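Side-chain contacts in NAD-dependent aldehyde dehydrogenase (Sinorhizobium meliloti, PDB 3U4J), which binds a calcium ion and probably oxidises aldehydes with NAD or NADP as electron acceptor: residues A[14-19]-A[105-110]; A[40-45]-A[50-55]; A[172-177]-A[198-203]. All blocks are in the same frame, centred on the assembly; numbering follows the deposited sequence.

Overall arrangement
The three contacts lie close together in one chain. Centres of contacts 1 and 2 are about 11 Å apart, those of contacts 2 and 3 about 13 Å, and those of contacts 1 and 3 about 14 Å. Helix 102-113 is common ground: it carries residues 105-110, and its residues also touch contacts 2 and 3. Along the chain, the hairpin of contact 2 falls between the two segments of contact 1, and contact 3 follows both. Contacts 1 and 2 share the calcium ion, bound by Leu17 and Glu50. Contact 3 lies deeper. Together they pack the N-terminal loop and hairpin onto helix 102-113, and that helix onto the starts of helices 174-187 and 202-214.

Contact 1: residues A[14-19]-A[105-110]. With CA (calcium ion), chain E.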
# COMPACT_ATOMS: atom_id res chain seq x y z
N ASP A 14 -36.81 -24.24 -30.99
CA ASP A 14 -36.71 -23.56 -29.71
C ASP A 14 -37.37 -22.18 -29.82
O ASP A 14 -36.97 -21.36 -30.63
CB ASP A 14 -35.25 -23.40 -29.30
CG ASP A 14 -35.10 -23.01 -27.85
OD1 ASP A 14 -34.32 -23.67 -27.15
OD2 ASP A 14 -35.75 -22.03 -27.40
N PRO A 15 -38.39 -21.93 -28.98
CA PRO A 15 -39.15 -20.67 -29.03
C PRO A 15 -38.29 -19.41 -28.83
O PRO A 15 -38.66 -18.32 -29.29
CB PRO A 15 -40.13 -20.81 -27.84
CG PRO A 15 -40.23 -22.34 -27.61
CD PRO A 15 -38.83 -22.81 -27.88
N ARG A 16 -37.14 -19.54 -28.16
CA ARG A 16 -36.24 -18.40 -27.96
C ARG A 16 -35.68 -17.90 -29.30
O ARG A 16 -35.27 -16.75 -29.42
CB ARG A 16 -35.11 -18.74 -26.97
CG ARG A 16 -35.65 -18.97 -25.53
CD ARG A 16 -34.65 -19.63 -24.64
NE ARG A 16 -34.34 -21.00 -25.05
CZ ARG A 16 -33.45 -21.76 -24.41
NH1 ARG A 16 -32.82 -21.25 -23.35
NH2 ARG A 16 -33.22 -23.00 -24.80
N LEU A 17 -35.71 -18.76 -30.33
CA LEU A 17 -35.29 -18.31 -31.66
C LEU A 17 -36.34 -17.41 -32.35
O LEU A 17 -36.08 -16.83 -33.41
CB LEU A 17 -34.89 -19.49 -32.53
CG LEU A 17 -33.73 -20.33 -32.00
CD1 LEU A 17 -33.58 -21.59 -32.83
CD2 LEU A 17 -32.44 -19.52 -32.03
N ARG A 18 -37.52 -17.26 -31.75
CA ARG A 18 -38.53 -16.32 -32.27
C ARG A 18 -38.15 -14.87 -32.00
O ARG A 18 -38.57 -13.96 -32.72
CB ARG A 18 -39.90 -16.55 -31.62
CG ARG A 18 -40.49 -17.93 -31.83
CD ARG A 18 -41.62 -18.11 -30.82
NE ARG A 18 -42.23 -19.42 -30.94
CZ ARG A 18 -43.27 -19.81 -30.20
NH1 ARG A 18 -43.79 -19.00 -29.28
NH2 ARG A 18 -43.77 -21.02 -30.39
N ILE A 19 -37.37 -14.65 -30.94
CA ILE A 19 -37.10 -13.30 -30.46
C ILE A 19 -36.33 -12.46 -31.48
O ILE A 19 -35.23 -12.82 -31.88
CB ILE A 19 -36.37 -13.30 -29.09
CG1 ILE A 19 -37.13 -14.21 -28.07
CG2 ILE A 19 -36.18 -11.86 -28.58
CD1 ILE A 19 -36.37 -14.40 -26.72
N LEU A 105 -29.94 -11.48 -19.94
CA LEU A 105 -28.62 -11.15 -20.46
C LEU A 105 -27.88 -12.39 -20.96
O LEU A 105 -27.14 -12.34 -21.95
CB LEU A 105 -27.78 -10.40 -19.42
CG LEU A 105 -28.35 -9.04 -18.98
CD1 LEU A 105 -27.65 -8.61 -17.69
CD2 LEU A 105 -28.15 -8.01 -20.09
N ALA A 106 -28.10 -13.52 -20.28
CA ALA A 106 -27.37 -14.75 -20.60
C ALA A 106 -27.83 -15.20 -21.97
O ALA A 106 -27.01 -15.66 -22.80
CB ALA A 106 -27.67 -15.84 -19.54
N LEU A 107 -29.14 -15.08 -22.20
CA LEU A 107 -29.72 -15.46 -23.50
C LEU A 107 -29.18 -14.60 -24.66
O LEU A 107 -28.83 -15.13 -25.73
CB LEU A 107 -31.26 -15.45 -23.44
CG LEU A 107 -31.97 -15.83 -24.77
CD1 LEU A 107 -31.60 -17.27 -25.26
CD2 LEU A 107 -33.47 -15.66 -24.65
N ILE A 108 -29.12 -13.29 -24.47
CA ILE A 108 -28.52 -12.40 -25.48
C ILE A 108 -27.09 -12.89 -25.83
O ILE A 108 -26.79 -13.11 -27.01
CB ILE A 108 -28.52 -10.92 -25.01
CG1 ILE A 108 -29.94 -10.42 -24.79
CG2 ILE A 108 -27.81 -9.97 -26.06
CD1 ILE A 108 -29.96 -8.97 -24.27
N GLU A 109 -26.25 -13.10 -24.81
CA GLU A 109 -24.85 -13.47 -25.03
C GLU A 109 -24.79 -14.77 -25.78
O GLU A 109 -23.99 -14.92 -26.69
CB GLU A 109 -24.08 -13.70 -23.70
CG GLU A 109 -23.53 -12.49 -22.99
CD GLU A 109 -22.39 -11.75 -23.69
OE1 GLU A 109 -21.20 -11.87 -23.27
OE2 GLU A 109 -22.71 -11.01 -24.63
N SER A 110 -25.64 -15.72 -25.39
CA SER A 110 -25.66 -17.05 -26.01
C SER A 110 -26.00 -16.95 -27.50
O SER A 110 -25.31 -17.53 -28.37
CB SER A 110 -26.68 -17.94 -25.29
OG SER A 110 -26.68 -19.24 -25.84
CA CA E . -35.93 -16.02 -35.66
O HOH W 1 -37.83 -14.53 -35.30
O HOH W 2 -34.49 -14.69 -34.20
O HOH W 3 -37.90 -17.52 -35.81
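Leu107 carries its CG anti to the backbone N (chi1 180°), which sends both methyls out from the helix toward Arg16 and Ile19. Arg16 CG lies beside its backbone N, opposite the carbonyl carbon (chi1 -66°), and the chain then bends at chi3 (-66°). The aliphatic part therefore runs past Leu107, while the guanidinium turns back to Asp14. Arg16 CD lies 3.9 Å from Leu107 CD1, and the two side chains pass at a slant. Ile19 meets Leu107 tip to tip, with Ile19 CD1 3.8 Å from Leu107 CD2. The contact is small, apolar and near the surface.

Asp14 holds the head of Arg16 side-on. Arg16 NH2 reaches Asp14 OD1 at 2.7 Å, and Arg16 NE reaches Asp14 OD2 at 2.9 Å. Both oxygens lie close to the guanidinium plane. Asp14 OD2 also takes the backbone N of Arg16 at 3.0 Å, through its anti lone pair. Arg16 NH2 has a further partner in Leu337 O.

The arrangement is an Asx turn leading into a 3-10 turn at residues 15-17, packed on helix 102-113. Its Leu17 O, 2.4 Å from the calcium ion, joins Glu50 OE2 and three waters in the calcium site.

Contact 2: residues A[40-45]-A[50-55]; sequences IDRVSP and EVVGTW. With CA (calcium ion), chain E.
Strands 40-43 and 51-55 run antiparallel, at 159° between their directions, and are joined by backbone bonds such as Ile40 N to Trp55 O (2.8 Å) and Arg42 N to Gly53 O (2.7 Å). Trp55 lies on the same side of the hairpin as Ile40 and Arg42. Its chi1 of 32° sets CG between the backbone N and the carbonyl carbon, and the indole folds back along the strand. Ile40 O lies over one face of the ring, offset toward the rim. Arg42 CB packs against the six-membered ring, 3.6 Å from Trp55 CH2, and Ile40 CG2 sits 3.9 Å from Trp55 NE1. That NE1 donates to Glu198 O. Without the indole, as with an alanine here, Glu198 O would probably lose this donor and a gap would open beside Arg42 CB and Ile40 CG2.

The hairpin contains a classic beta bulge. Val52 and Gly53 both face Arg42, whose O takes Val52 N at 2.8 Å and, weakly, Gly53 N at 3.4 Å. Gly53 suits this place, because a CB there would run into Trp55 CZ3. Arg42 lies alongside Val52, then bends at chi2 and leads away. Its NE goes to Glu112 O and its NH2 to Ile347 O, so helix 102-113 and the loop before helix 349-364 hold the guanidinium.

On the other side, Val43 and Val51 touch through their CG2 methyls. From the bulge, Val52 CG1 rests on Ser44 CB at 3.7 Å. Next to it, Ser44 N bonds to Glu50 O. Glu50 bends at chi2 and brings OE2 to the calcium ion at 2.3 Å. Leu17 O and three waters bind the same ion, and water 2 also donates to Val51 O.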
# COMPACT_ATOMS: atom_id res chain seq x y z
N ILE A 40 -26.74 -2.92 -38.62
CA ILE A 40 -25.98 -4.15 -38.85
C ILE A 40 -26.78 -5.25 -38.20
O ILE A 40 -27.28 -5.06 -37.10
CB ILE A 40 -24.58 -4.10 -38.14
CG1 ILE A 40 -23.67 -3.09 -38.84
CG2 ILE A 40 -23.88 -5.50 -38.12
CD1 ILE A 40 -22.54 -2.58 -37.95
N ASP A 41 -26.95 -6.36 -38.88
CA ASP A 41 -27.65 -7.50 -38.30
C ASP A 41 -26.62 -8.52 -37.78
O ASP A 41 -25.52 -8.64 -38.33
CB ASP A 41 -28.49 -8.22 -39.37
CG ASP A 41 -29.71 -7.41 -39.84
OD1 ASP A 41 -30.16 -6.45 -39.19
OD2 ASP A 41 -30.27 -7.79 -40.89
N ARG A 42 -27.02 -9.26 -36.75
CA ARG A 42 -26.27 -10.41 -36.27
C ARG A 42 -27.10 -11.68 -36.46
O ARG A 42 -28.19 -11.80 -35.90
CB ARG A 42 -25.91 -10.27 -34.76
CG ARG A 42 -25.25 -11.50 -34.18
CD ARG A 42 -24.01 -11.90 -34.97
NE ARG A 42 -23.14 -12.81 -34.22
CZ ARG A 42 -22.17 -13.55 -34.76
NH1 ARG A 42 -21.95 -13.50 -36.07
NH2 ARG A 42 -21.44 -14.35 -33.99
N VAL A 43 -26.57 -12.63 -37.21
CA VAL A 43 -27.18 -13.94 -37.37
C VAL A 43 -26.56 -14.82 -36.30
O VAL A 43 -25.35 -14.77 -36.08
CB VAL A 43 -26.91 -14.52 -38.80
CG1 VAL A 43 -27.27 -16.01 -38.90
CG2 VAL A 43 -27.72 -13.74 -39.88
N SER A 44 -27.39 -15.62 -35.63
CA SER A 44 -26.87 -16.51 -34.59
C SER A 44 -25.88 -17.48 -35.20
O SER A 44 -26.18 -18.11 -36.22
CB SER A 44 -27.99 -17.29 -33.93
OG SER A 44 -27.46 -18.45 -33.26
N PRO A 45 -24.68 -17.59 -34.60
CA PRO A 45 -23.72 -18.50 -35.24
C PRO A 45 -24.07 -19.95 -34.95
O PRO A 45 -23.63 -20.84 -35.67
CB PRO A 45 -22.38 -18.10 -34.60
CG PRO A 45 -22.75 -17.54 -33.27
CD PRO A 45 -24.10 -16.89 -33.44
N GLU A 50 -30.97 -17.47 -38.41
CA GLU A 50 -31.74 -16.78 -37.37
C GLU A 50 -31.12 -15.41 -37.07
O GLU A 50 -29.98 -15.33 -36.63
CB GLU A 50 -31.83 -17.61 -36.08
CG GLU A 50 -32.50 -19.00 -36.25
CD GLU A 50 -34.03 -18.95 -36.36
OE1 GLU A 50 -34.62 -20.03 -36.64
OE2 GLU A 50 -34.66 -17.89 -36.15
N VAL A 51 -31.88 -14.35 -37.28
CA VAL A 51 -31.39 -13.00 -37.04
C VAL A 51 -31.73 -12.65 -35.59
O VAL A 51 -32.91 -12.55 -35.23
CB VAL A 51 -32.01 -11.97 -38.03
CG1 VAL A 51 -31.49 -10.58 -37.75
CG2 VAL A 51 -31.71 -12.39 -39.52
N VAL A 52 -30.70 -12.47 -34.77
CA VAL A 52 -30.89 -12.35 -33.31
C VAL A 52 -30.63 -10.97 -32.75
O VAL A 52 -30.96 -10.71 -31.59
CB VAL A 52 -30.05 -13.41 -32.52
CG1 VAL A 52 -30.56 -14.80 -32.82
CG2 VAL A 52 -28.55 -13.29 -32.85
N GLY A 53 -30.01 -10.10 -33.53
CA GLY A 53 -29.85 -8.73 -33.11
C GLY A 53 -29.60 -7.78 -34.27
O GLY A 53 -29.06 -8.18 -35.30
N THR A 54 -29.99 -6.53 -34.09
CA THR A 54 -29.56 -5.46 -34.99
C THR A 54 -29.32 -4.17 -34.24
O THR A 54 -30.03 -3.85 -33.28
CB THR A 54 -30.45 -5.26 -36.30
OG1 THR A 54 -30.92 -3.90 -36.45
CG2 THR A 54 -31.54 -6.28 -36.48
N TRP A 55 -28.27 -3.47 -34.65
CA TRP A 55 -27.87 -2.24 -33.99
C TRP A 55 -27.34 -1.28 -35.04
O TRP A 55 -27.02 -1.71 -36.16
CB TRP A 55 -26.77 -2.52 -32.92
CG TRP A 55 -25.89 -3.66 -33.27
CD1 TRP A 55 -24.85 -3.65 -34.15
CD2 TRP A 55 -26.00 -5.00 -32.80
NE1 TRP A 55 -24.30 -4.89 -34.25
CE2 TRP A 55 -24.98 -5.74 -33.42
CE3 TRP A 55 -26.86 -5.64 -31.90
CZ2 TRP A 55 -24.79 -7.09 -33.18
CZ3 TRP A 55 -26.66 -7.00 -31.64
CH2 TRP A 55 -25.63 -7.71 -32.28
CA CA E . -35.93 -16.02 -35.66
O HOH W 2 -34.49 -14.69 -34.20
O HOH W 3 -37.90 -17.52 -35.81
O HOH W 1 -37.83 -14.53 -35.30

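Contact 3: residues A[172-177]-A[198-203]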
# COMPACT_ATOMS: atom_id res chain seq x y z
N ASN A 172 -15.56 -12.30 -28.24
CA ASN A 172 -15.50 -13.58 -27.54
C ASN A 172 -16.09 -13.56 -26.13
O ASN A 172 -16.71 -14.54 -25.71
CB ASN A 172 -14.10 -14.18 -27.57
CG ASN A 172 -13.05 -13.32 -26.84
OD1 ASN A 172 -13.22 -12.11 -26.61
ND2 ASN A 172 -11.92 -13.96 -26.48
N PHE A 173 -15.88 -12.46 -25.41
CA PHE A 173 -16.44 -12.29 -24.06
C PHE A 173 -16.97 -10.86 -23.89
O PHE A 173 -16.40 -10.07 -23.14
CB PHE A 173 -15.37 -12.55 -22.98
CG PHE A 173 -14.84 -13.95 -22.95
CD1 PHE A 173 -15.55 -14.95 -22.30
CD2 PHE A 173 -13.63 -14.25 -23.55
CE1 PHE A 173 -15.04 -16.29 -22.27
CE2 PHE A 173 -13.11 -15.56 -23.53
CZ PHE A 173 -13.82 -16.57 -22.88
N PRO A 174 -18.03 -10.52 -24.61
CA PRO A 174 -18.40 -9.10 -24.64
C PRO A 174 -18.79 -8.57 -23.28
O PRO A 174 -18.32 -7.49 -22.91
CB PRO A 174 -19.59 -9.05 -25.59
CG PRO A 174 -19.48 -10.31 -26.42
CD PRO A 174 -18.94 -11.33 -25.43
N PHE A 175 -19.62 -9.30 -22.54
CA PHE A 175 -20.13 -8.75 -21.29
C PHE A 175 -19.01 -8.72 -20.26
O PHE A 175 -18.88 -7.75 -19.47
CB PHE A 175 -21.36 -9.52 -20.79
CG PHE A 175 -22.26 -8.71 -19.88
CD1 PHE A 175 -22.96 -7.60 -20.37
CD2 PHE A 175 -22.45 -9.06 -18.55
CE1 PHE A 175 -23.83 -6.87 -19.56
CE2 PHE A 175 -23.32 -8.31 -17.70
CZ PHE A 175 -24.00 -7.24 -18.20
N ILE A 176 -18.21 -9.78 -20.25
CA ILE A 176 -17.10 -9.89 -19.30
C ILE A 176 -16.12 -8.75 -19.47
O ILE A 176 -15.75 -8.10 -18.49
CB ILE A 176 -16.38 -11.25 -19.42
CG1 ILE A 176 -17.25 -12.35 -18.79
CG2 ILE A 176 -15.00 -11.18 -18.78
CD1 ILE A 176 -16.99 -12.60 -17.31
N ILE A 177 -15.70 -8.51 -20.70
CA ILE A 177 -14.67 -7.52 -20.94
C ILE A 177 -15.19 -6.12 -20.63
O ILE A 177 -14.47 -5.30 -20.05
CB ILE A 177 -13.99 -7.70 -22.33
CG1 ILE A 177 -13.20 -9.04 -22.28
CG2 ILE A 177 -12.96 -6.60 -22.61
CD1 ILE A 177 -12.94 -9.69 -23.59
N GLU A 198 -19.00 -5.54 -33.67
CA GLU A 198 -20.10 -5.59 -34.65
C GLU A 198 -20.92 -6.86 -34.57
O GLU A 198 -22.10 -6.86 -34.94
CB GLU A 198 -19.52 -5.48 -36.07
CG GLU A 198 -18.65 -6.69 -36.45
CD GLU A 198 -17.72 -6.42 -37.64
OE1 GLU A 198 -17.96 -7.04 -38.70
OE2 GLU A 198 -16.77 -5.61 -37.52
N PHE A 199 -20.31 -7.97 -34.15
CA PHE A 199 -21.05 -9.23 -33.96
C PHE A 199 -21.88 -9.34 -32.67
O PHE A 199 -22.76 -10.19 -32.60
CB PHE A 199 -20.11 -10.45 -33.97
CG PHE A 199 -19.30 -10.59 -35.23
CD1 PHE A 199 -19.93 -10.60 -36.48
CD2 PHE A 199 -17.93 -10.70 -35.18
CE1 PHE A 199 -19.19 -10.74 -37.67
CE2 PHE A 199 -17.17 -10.84 -36.35
CZ PHE A 199 -17.80 -10.85 -37.60
N THR A 200 -21.56 -8.55 -31.65
CA THR A 200 -22.02 -8.88 -30.29
C THR A 200 -22.28 -7.62 -29.47
O THR A 200 -21.65 -7.38 -28.44
CB THR A 200 -21.01 -9.76 -29.53
OG1 THR A 200 -19.72 -9.16 -29.58
CG2 THR A 200 -20.90 -11.17 -30.16
N SER A 201 -23.20 -6.80 -29.92
CA SER A 201 -23.41 -5.53 -29.26
C SER A 201 -24.55 -5.52 -28.25
O SER A 201 -24.67 -4.58 -27.49
CB SER A 201 -23.61 -4.44 -30.32
OG SER A 201 -22.42 -4.28 -31.07
N GLY A 202 -25.35 -6.57 -28.22
CA GLY A 202 -26.59 -6.56 -27.46
C GLY A 202 -26.37 -6.44 -25.96
O GLY A 202 -26.97 -5.57 -25.31
N THR A 203 -25.52 -7.29 -25.38
CA THR A 203 -25.33 -7.16 -23.91
C THR A 203 -24.66 -5.84 -23.50
O THR A 203 -24.92 -5.34 -22.39
CB THR A 203 -24.65 -8.38 -23.24
OG1 THR A 203 -23.35 -8.55 -23.78
CG2 THR A 203 -25.46 -9.62 -23.45
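The Phe175 ring meets Thr203 at its edge: Thr203 O lies near the ring plane, 3.4 Å from Phe175 CE1. Thr203 CB comes in obliquely from outside the ring plane, 3.4 Å from Phe175 CD1. The two side chains cross at a slant. Phe175 CG is turned opposite its backbone N (chi1 -156°), which swings the ring across to the start of helix 202-214.

Pro174 makes the second half of the contact. Its CG points at Thr200, 3.4 Å from Thr200 OG1 and 3.5 Å from Thr200 CB. The proline ring and the threonine side chain cross at about a right angle. Val113 of helix 102-113 touches both Pro174 and Thr200, and so adds a third surface to this buried packing.

With chi1 at 62°, Thr203 OG1 is placed 3.7 Å from Phe175 CB and in reach of its polar partner. Glu109 of helix 102-113 takes Thr203 OG1 on OE2 and Phe175 N, in the first turn of helix 174-187, on OE1.

Helix 174-187 links strand 153-168 to the parallel strand 191-195, a beta-alpha-beta crossover consistent with the dinucleotide-binding fold of this family. Between the two segments the contact is van der Waals in kind. The polar grip comes from the buried Glu109 carboxylate, and the nearby helix starts would be expected to favour its negative charge.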